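Long-range contact in putative methyltransferase protein (Bacteroides fragilis, PDB 5BP9), which binds S-adenosyl-L-homocysteine and probably acts as an S-adenosylmethionine-dependent methyltransferase: residues A[98-111]-A[118-130]. Sequence-based numbering, arbitrary orientation. Where two conformers were deposited one is given.
With SAH (S-adenosyl-L-homocysteine), chain D.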
ATOM      1  N   LEU A  98      -7.255  -4.890   9.949  1.00 14.55           N
ATOM      2  CA  LEU A  98      -6.883  -6.269  10.226  1.00 16.21           C
ATOM      3  C   LEU A  98      -7.955  -7.034  10.977  1.00 16.36           C
ATOM      4  O   LEU A  98      -8.240  -8.175  10.641  1.00 19.97           O
ATOM      5  CB  LEU A  98      -5.542  -6.370  10.979  1.00 17.08           C
ATOM      6  CG  LEU A  98      -4.308  -5.786  10.296  1.00 20.83           C
ATOM      7  CD1 LEU A  98      -3.064  -6.231  11.044  1.00 29.03           C
ATOM      8  CD2 LEU A  98      -4.205  -6.131   8.813  1.00 22.57           C
ATOM      9  N   ALA A  99      -8.580  -6.383  11.960  1.00 16.14           N
ATOM     10  CA  ALA A  99      -9.651  -7.014  12.728  1.00 17.45           C
ATOM     11  C   ALA A  99     -10.881  -7.361  11.885  1.00 18.08           C
ATOM     12  O   ALA A  99     -11.589  -8.351  12.177  1.00 23.09           O
ATOM     13  CB  ALA A  99     -10.018  -6.121  13.901  1.00 22.23           C
HETATM   14  N   MSE A 100     -11.120  -6.567  10.837  1.00 15.65           N
HETATM   15  CA  MSE A 100     -12.253  -6.742   9.928  1.00 18.51           C
HETATM   16  C   MSE A 100     -11.998  -7.732   8.811  1.00 18.52           C
HETATM   17  O   MSE A 100     -12.936  -8.181   8.173  1.00 20.47           O
HETATM   18  CB  MSE A 100     -12.583  -5.410   9.226  1.00 20.86           C
HETATM   19  CG  MSE A 100     -13.276  -4.468  10.159  1.00 24.45           C
HETATM   20 SE   MSE A 100     -13.280  -2.753   9.206  1.00 24.86          SE
HETATM   21  CE  MSE A 100     -14.630  -3.279   7.907  1.00 19.91           C
ATOM     22  N   ALA A 101     -10.728  -8.064   8.569  1.00 16.35           N
ATOM     23  CA  ALA A 101     -10.339  -8.894   7.463  1.00 16.92           C
ATOM     24  C   ALA A 101     -10.770 -10.327   7.708  1.00 16.71           C
ATOM     25  O   ALA A 101     -10.458 -10.903   8.753  1.00 18.69           O
ATOM     26  CB  ALA A 101      -8.840  -8.829   7.258  1.00 17.12           C
ATOM     27  N   THR A 102     -11.456 -10.902   6.718  1.00 17.86           N
ATOM     28  CA  THR A 102     -11.947 -12.267   6.826  1.00 17.79           C
ATOM     29  C   THR A 102     -11.686 -13.069   5.573  1.00 17.62           C
ATOM     30  O   THR A 102     -11.395 -12.534   4.499  1.00 18.63           O
ATOM     31  CB  THR A 102     -13.467 -12.333   7.156  1.00 18.46           C
ATOM     32  OG1 THR A 102     -14.269 -11.850   6.067  1.00 21.57           O
ATOM     33  CG2 THR A 102     -13.775 -11.532   8.396  1.00 22.88           C
ATOM     34  N   GLY A 103     -11.823 -14.382   5.717  1.00 18.16           N
ATOM     35  CA  GLY A 103     -11.690 -15.291   4.576  1.00 19.37           C
ATOM     36  C   GLY A 103     -10.265 -15.323   4.038  1.00 15.68           C
ATOM     37  O   GLY A 103      -9.287 -15.151   4.769  1.00 17.23           O
ATOM     38  N   THR A 104     -10.163 -15.507   2.734  1.00 15.30           N
ATOM     39  CA  THR A 104      -8.869 -15.534   2.090  1.00 15.36           C
ATOM     40  C   THR A 104      -8.472 -14.092   1.799  1.00 14.04           C
ATOM     41  O   THR A 104      -9.195 -13.362   1.127  1.00 15.55           O
ATOM     42  CB  THR A 104      -8.901 -16.362   0.814  1.00 16.64           C
ATOM     43  OG1 THR A 104      -9.342 -17.701   1.131  1.00 19.29           O
ATOM     44  CG2 THR A 104      -7.509 -16.438   0.195  1.00 18.54           C
ATOM     45  N   ILE A 105      -7.324 -13.711   2.342  1.00 14.11           N
ATOM     46  CA  ILE A 105      -6.902 -12.298   2.364  1.00 13.61           C
ATOM     47  C   ILE A 105      -5.668 -12.079   1.483  1.00 14.50           C
ATOM     48  O   ILE A 105      -4.719 -12.872   1.542  1.00 14.85           O
ATOM     49  CB  ILE A 105      -6.588 -11.842   3.799  1.00 13.97           C
ATOM     50  CG1 ILE A 105      -7.831 -12.035   4.685  1.00 13.83           C
ATOM     51  CG2 ILE A 105      -6.130 -10.387   3.850  1.00 14.72           C
ATOM     52  CD1 ILE A 105      -7.474 -12.251   6.136  1.00 19.13           C
ATOM     53  N   LEU A 106      -5.702 -10.997   0.695  1.00 12.61           N
ATOM     54  CA  LEU A 106      -4.526 -10.521  -0.040  1.00 11.57           C
ATOM     55  C   LEU A 106      -3.956  -9.280   0.644  1.00 11.96           C
ATOM     56  O   LEU A 106      -4.659  -8.256   0.771  1.00 13.44           O
ATOM     57  CB  LEU A 106      -4.890 -10.166  -1.499  1.00 12.16           C
ATOM     58  CG  LEU A 106      -3.727  -9.646  -2.354  1.00 13.65           C
ATOM     59  CD1 LEU A 106      -2.629 -10.698  -2.480  1.00 14.23           C
ATOM     60  CD2 LEU A 106      -4.241  -9.212  -3.717  1.00 15.30           C
ATOM     61  N   ASP A 107      -2.705  -9.378   1.067  1.00 11.99           N
ATOM     62  CA  ASP A 107      -1.951  -8.244   1.623  1.00 13.19           C
ATOM     63  C   ASP A 107      -1.103  -7.624   0.498  1.00 12.15           C
ATOM     64  O   ASP A 107      -0.047  -8.159   0.132  1.00 12.47           O
ATOM     65  CB  ASP A 107      -1.099  -8.754   2.802  1.00 15.36           C
ATOM     66  CG  ASP A 107      -0.347  -7.681   3.512  1.00 18.06           C
ATOM     67  OD1 ASP A 107      -0.483  -6.492   3.179  1.00 19.29           O
ATOM     68  OD2 ASP A 107       0.416  -8.063   4.435  1.00 19.57           O
ATOM     69  N   VAL A 108      -1.604  -6.511  -0.054  1.00 12.40           N
ATOM     70  CA  VAL A 108      -0.980  -5.861  -1.226  1.00 13.23           C
ATOM     71  C   VAL A 108       0.136  -4.926  -0.761  1.00 13.68           C
ATOM     72  O   VAL A 108      -0.082  -4.039   0.088  1.00 14.41           O
ATOM     73  CB  VAL A 108      -2.006  -5.035  -2.021  1.00 12.59           C
ATOM     74  CG1 VAL A 108      -1.352  -4.387  -3.224  1.00 15.67           C
ATOM     75  CG2 VAL A 108      -3.205  -5.871  -2.436  1.00 14.28           C
ATOM     76  N   GLY A 109       1.325  -5.102  -1.340  1.00 11.36           N
ATOM     77  CA  GLY A 109       2.486  -4.265  -1.018  1.00 13.10           C
ATOM     78  C   GLY A 109       2.890  -4.511   0.418  1.00 13.32           C
ATOM     79  O   GLY A 109       2.989  -3.598   1.233  1.00 14.11           O
ATOM     80  N   ALA A 110       3.094  -5.787   0.737  1.00 12.14           N
ATOM     81  CA  ALA A 110       3.188  -6.236   2.124  1.00 12.47           C
ATOM     82  C   ALA A 110       4.481  -5.856   2.882  1.00 13.41           C
ATOM     83  O   ALA A 110       4.564  -5.977   4.117  1.00 15.06           O
ATOM     84  CB  ALA A 110       2.918  -7.720   2.155  1.00 12.56           C
ATOM     85  N   GLY A 111       5.502  -5.428   2.139  1.00 13.45           N
ATOM     86  CA  GLY A 111       6.702  -4.868   2.749  1.00 15.68           C
ATOM     87  C   GLY A 111       7.442  -5.856   3.612  1.00 16.02           C
ATOM     88  O   GLY A 111       7.830  -6.909   3.121  1.00 16.68           O
ATOM     89  N   ALA A 118       0.711 -10.673  11.477  1.00 19.84           N
ATOM     90  CA  ALA A 118      -0.377 -10.449  12.429  1.00 17.66           C
ATOM     91  C   ALA A 118      -1.598 -11.259  12.063  1.00 20.65           C
ATOM     92  O   ALA A 118      -2.228 -11.877  12.925  1.00 23.54           O
ATOM     93  CB  ALA A 118      -0.717  -8.979  12.532  1.00 21.26           C
ATOM     94  N   LEU A 119      -1.931 -11.285  10.776  1.00 17.85           N
ATOM     95  CA  LEU A 119      -3.077 -12.055  10.330  1.00 17.36           C
ATOM     96  C   LEU A 119      -2.881 -13.561  10.557  1.00 20.16           C
ATOM     97  O   LEU A 119      -3.803 -14.239  11.011  1.00 19.75           O
ATOM     98  CB  LEU A 119      -3.377 -11.785   8.875  1.00 16.82           C
ATOM     99  CG  LEU A 119      -3.822 -10.361   8.546  1.00 16.40           C
ATOM    100  CD1 LEU A 119      -3.639 -10.094   7.059  1.00 19.38           C
ATOM    101  CD2 LEU A 119      -5.262 -10.135   8.983  1.00 17.22           C
ATOM    102  N   GLN A 120      -1.687 -14.064  10.264  1.00 19.02           N
ATOM    103  CA  GLN A 120      -1.372 -15.488  10.456  1.00 23.26           C
ATOM    104  C   GLN A 120      -1.568 -15.879  11.881  1.00 32.65           C
ATOM    105  O   GLN A 120      -2.135 -16.933  12.189  1.00 31.31           O
ATOM    106  CB  GLN A 120       0.059 -15.795  10.057  1.00 23.15           C
ATOM    107  CG  GLN A 120       0.227 -15.771   8.557  1.00 22.15           C
ATOM    108  CD  GLN A 120       1.613 -16.174   8.035  1.00 20.67           C
ATOM    109  OE1 GLN A 120       1.783 -16.262   6.831  1.00 23.31           O
ATOM    110  NE2 GLN A 120       2.582 -16.450   8.913  1.00 23.19           N
ATOM    111  N   GLU A 121      -1.142 -14.995  12.761  1.00 37.65           N
ATOM    112  CA  GLU A 121      -1.291 -15.250  14.193  1.00 32.19           C
ATOM    113  C   GLU A 121      -2.728 -15.304  14.696  1.00 26.96           C
ATOM    114  O   GLU A 121      -3.002 -16.014  15.692  1.00 30.22           O
ATOM    115  CB  GLU A 121      -0.395 -14.284  14.974  1.00 32.46           C
ATOM    116  CG  GLU A 121       1.032 -14.833  15.067  1.00 62.45           C
ATOM    117  CD  GLU A 121       2.120 -13.859  14.638  1.00 40.60           C
ATOM    118  OE1 GLU A 121       2.211 -12.778  15.267  1.00 56.18           O
ATOM    119  OE2 GLU A 121       2.895 -14.186  13.682  1.00 48.37           O
ATOM    120  N   SER A 122      -3.640 -14.617  14.020  1.00 25.22           N
ATOM    121  CA  SER A 122      -5.077 -14.742  14.256  1.00 28.29           C
ATOM    122  C   SER A 122      -5.632 -16.044  13.702  1.00 38.32           C
ATOM    123  O   SER A 122      -6.817 -16.304  13.873  1.00 38.09           O
ATOM    124  CB  SER A 122      -5.829 -13.602  13.557  1.00 36.42           C
ATOM    125  OG  SER A 122      -5.480 -12.358  14.102  1.00 43.07           O
ATOM    126  N   GLY A 123      -4.801 -16.812  12.990  1.00 28.47           N
ATOM    127  CA  GLY A 123      -5.221 -18.023  12.294  1.00 28.10           C
ATOM    128  C   GLY A 123      -5.849 -17.764  10.934  1.00 23.25           C
ATOM    129  O   GLY A 123      -6.497 -18.643  10.372  1.00 23.89           O
ATOM    130  N   LYS A 124      -5.660 -16.552  10.389  1.00 21.63           N
ATOM    131  CA  LYS A 124      -6.283 -16.179   9.123  1.00 19.80           C
ATOM    132  C   LYS A 124      -5.429 -16.620   7.932  1.00 18.86           C
ATOM    133  O   LYS A 124      -4.208 -16.779   8.047  1.00 20.44           O
ATOM    134  CB  LYS A 124      -6.573 -14.666   9.079  1.00 18.43           C
ATOM    135  CG  LYS A 124      -7.632 -14.213  10.095  1.00 19.53           C
ATOM    136  CD  LYS A 124      -7.877 -12.712  10.082  1.00 18.23           C
ATOM    137  CE  LYS A 124      -8.843 -12.298  11.173  1.00 18.95           C
ATOM    138  NZ  LYS A 124      -9.042 -10.821  11.264  1.00 20.90           N
ATOM    139  N   GLU A 125      -6.109 -16.805   6.801  1.00 18.24           N
ATOM    140  CA  GLU A 125      -5.482 -17.213   5.547  0.50 17.10           C
ATOM    141  C   GLU A 125      -5.084 -15.969   4.752  1.00 16.52           C
ATOM    142  O   GLU A 125      -5.944 -15.187   4.345  1.00 17.91           O
ATOM    143  CB  GLU A 125      -6.459 -18.064   4.742  0.50 17.46           C
ATOM    144  CG  GLU A 125      -5.883 -18.691   3.487  0.50 21.74           C
ATOM    145  CD  GLU A 125      -6.966 -19.168   2.544  0.50 21.10           C
ATOM    146  OE1 GLU A 125      -6.616 -19.798   1.532  0.50 31.48           O
ATOM    147  OE2 GLU A 125      -8.153 -18.893   2.808  0.50 52.69           O
ATOM    148  N   VAL A 126      -3.783 -15.807   4.526  1.00 15.04           N
ATOM    149  CA  VAL A 126      -3.251 -14.612   3.857  1.00 15.24           C
ATOM    150  C   VAL A 126      -2.190 -14.959   2.812  1.00 15.71           C
ATOM    151  O   VAL A 126      -1.347 -15.854   3.019  1.00 18.20           O
ATOM    152  CB  VAL A 126      -2.732 -13.557   4.869  1.00 18.24           C
ATOM    153  CG1 VAL A 126      -1.641 -14.112   5.768  1.00 21.02           C
ATOM    154  CG2 VAL A 126      -2.229 -12.288   4.183  1.00 16.57           C
ATOM    155  N   SER A 127      -2.287 -14.259   1.674  1.00 13.52           N
ATOM    156  CA  SER A 127      -1.279 -14.248   0.627  1.00 12.53           C
ATOM    157  C   SER A 127      -0.724 -12.834   0.598  1.00 13.65           C
ATOM    158  O   SER A 127      -1.492 -11.875   0.615  1.00 15.70           O
ATOM    159  CB  SER A 127      -1.924 -14.604  -0.719  1.00 17.20           C
ATOM    160  OG  SER A 127      -2.317 -15.979  -0.752  1.00 25.25           O
ATOM    161  N   ALA A 128       0.595 -12.694   0.577  1.00 13.22           N
ATOM    162  CA  ALA A 128       1.226 -11.371   0.564  1.00 13.12           C
ATOM    163  C   ALA A 128       1.995 -11.198  -0.753  1.00 14.46           C
ATOM    164  O   ALA A 128       2.663 -12.126  -1.218  1.00 17.20           O
ATOM    165  CB  ALA A 128       2.154 -11.247   1.770  1.00 14.39           C
ATOM    166  N   ILE A 129       1.915 -10.001  -1.341  1.00 12.71           N
ATOM    167  CA  ILE A 129       2.643  -9.712  -2.580  1.00 12.60           C
ATOM    168  C   ILE A 129       3.408  -8.396  -2.442  1.00 11.79           C
ATOM    169  O   ILE A 129       2.985  -7.478  -1.710  1.00 11.95           O
ATOM    170  CB  ILE A 129       1.729  -9.683  -3.820  1.00 11.22           C
ATOM    171  CG1 ILE A 129       0.713  -8.529  -3.796  1.00 11.37           C
ATOM    172  CG2 ILE A 129       1.071 -11.043  -4.053  1.00 13.05           C
ATOM    173  CD1 ILE A 129       0.062  -8.314  -5.139  1.00 13.68           C
ATOM    174  N   ASP A 130       4.539  -8.313  -3.127  1.00 11.41           N
ATOM    175  CA  ASP A 130       5.303  -7.076  -3.213  1.00 11.09           C
ATOM    176  C   ASP A 130       6.199  -7.158  -4.430  1.00 11.99           C
ATOM    177  O   ASP A 130       6.620  -8.240  -4.827  1.00 13.46           O
ATOM    178  CB  ASP A 130       6.156  -6.856  -1.925  1.00 11.61           C
ATOM    179  CG  ASP A 130       6.448  -5.400  -1.665  1.00 12.32           C
ATOM    180  OD1 ASP A 130       7.242  -4.823  -2.452  1.00 13.58           O
ATOM    181  OD2 ASP A 130       5.873  -4.836  -0.684  1.00 13.16           O
TER
HETATM  182  N   SAH D 303       2.195  -2.379   3.537  1.00 37.50           N
HETATM  183  CA  SAH D 303       3.597  -2.157   4.061  1.00 53.00           C
HETATM  184  CB  SAH D 303       4.512  -1.375   3.106  1.00 50.63           C
HETATM  185  CG  SAH D 303       3.967  -0.042   2.593  1.00 39.65           C
HETATM  186  SD  SAH D 303       5.098   0.695   1.448  1.00 22.99           S
HETATM  187  C   SAH D 303       3.560  -1.439   5.382  1.00 61.37           C
HETATM  188  O   SAH D 303       2.502  -1.035   5.852  1.00 39.48           O
HETATM  189  OXT SAH D 303       4.573  -1.229   6.048  1.00 77.23           O
HETATM  190  C5' SAH D 303       4.399   0.225  -0.114  1.00 19.87           C
HETATM  191  C4' SAH D 303       4.850  -1.158  -0.569  1.00 15.88           C
HETATM  192  O4' SAH D 303       4.156  -1.472  -1.796  1.00 13.82           O
HETATM  193  C3' SAH D 303       6.336  -1.321  -0.879  1.00 12.43           C
HETATM  194  O3' SAH D 303       6.863  -2.467  -0.172  1.00 13.96           O
HETATM  195  C2' SAH D 303       6.387  -1.480  -2.395  1.00 11.84           C
HETATM  196  O2' SAH D 303       7.488  -2.211  -2.898  1.00 13.40           O
HETATM  197  C1' SAH D 303       5.057  -2.132  -2.696  1.00 11.94           C
HETATM  198  N9  SAH D 303       4.519  -1.979  -4.057  1.00 12.85           N
HETATM  199  C8  SAH D 303       4.542  -0.865  -4.808  1.00 13.85           C
HETATM  200  N7  SAH D 303       3.938  -0.980  -5.952  1.00 14.53           N
HETATM  201  C5  SAH D 303       3.455  -2.274  -5.947  1.00 12.45           C
HETATM  202  C6  SAH D 303       2.724  -3.032  -6.872  1.00 13.22           C
HETATM  203  N6  SAH D 303       2.310  -2.546  -8.055  1.00 13.80           N
HETATM  204  N1  SAH D 303       2.409  -4.318  -6.550  1.00 12.77           N
HETATM  205  C2  SAH D 303       2.830  -4.808  -5.365  1.00 13.35           C
HETATM  206  N3  SAH D 303       3.529  -4.169  -4.411  1.00 12.70           N
HETATM  207  C4  SAH D 303       3.827  -2.901  -4.760  1.00 10.72           C
HETATM  208  O   HOH W   1     -10.334 -10.463  13.665  1.00 32.27           O
HETATM  209  O   HOH W   2      -8.958 -16.090   7.278  1.00 21.80           O
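Leu119 lays its two methyls over the flank of segment 98-111: CD2 sits 4.1 Å from CD2 of Leu98, the two side chains crossing at about a right angle, while CD1 meets CG2 of Ile105 tip to tip. With Ala101 and Ala118 these groups pack helix 114-121 against the end of helix 92-100 and the start of strand 104-108. Lys124, extended beyond CG, runs across Ile105 CD1 and brings its ammonium to the carbonyls at the C-terminal end of helix 92-100. There NZ bonds Ala101 O at 2.9 Å in the carbonyl plane, makes a weak bond to Leu98 O, and reaches Ala99 O through a water.

Strands 104-108 and 125-130 lie side by side and parallel, joined by alternating backbone bonds from Ile105 N-Glu125 O to Ile129 N-Asp107 O. Together with helix 114-121 they form the first beta-alpha-beta unit of the Rossmann-like methyltransferase sheet. On one face Leu106 CD1 touches Ile129 CG2 at 4.0 Å; on the other, Ala110 CB approaches Ala128 CB to 3.6 Å, and both touch Met139 of helix 133-142.

Just after Val108, Ala110 N donates to Ile129 O at 3.0 Å, and Gly109 N does so weakly, which ties the start of the glycine-rich loop, lining the cofactor pocket, to the neighbouring strand. With CG roughly anti to the backbone N (chi1 -154°), the carboxylate of Asp130 faces the ribose diol, one oxygen to each hydroxyl: OD1 takes SAH O2' at 2.7 Å and OD2 takes SAH O3' at 2.6 Å. OD2 also accepts Gly111 N on its anti side, 32° out of the carboxylate plane, and Ser132 N holds OD1. Gly109 O meanwhile receives the SAH amino nitrogen. Each carboxylate oxygen thus accepts one backbone N-H and one ribose hydroxyl, which should hold the group in place for the diol, as acidic residues at this position do in class I methyltransferases.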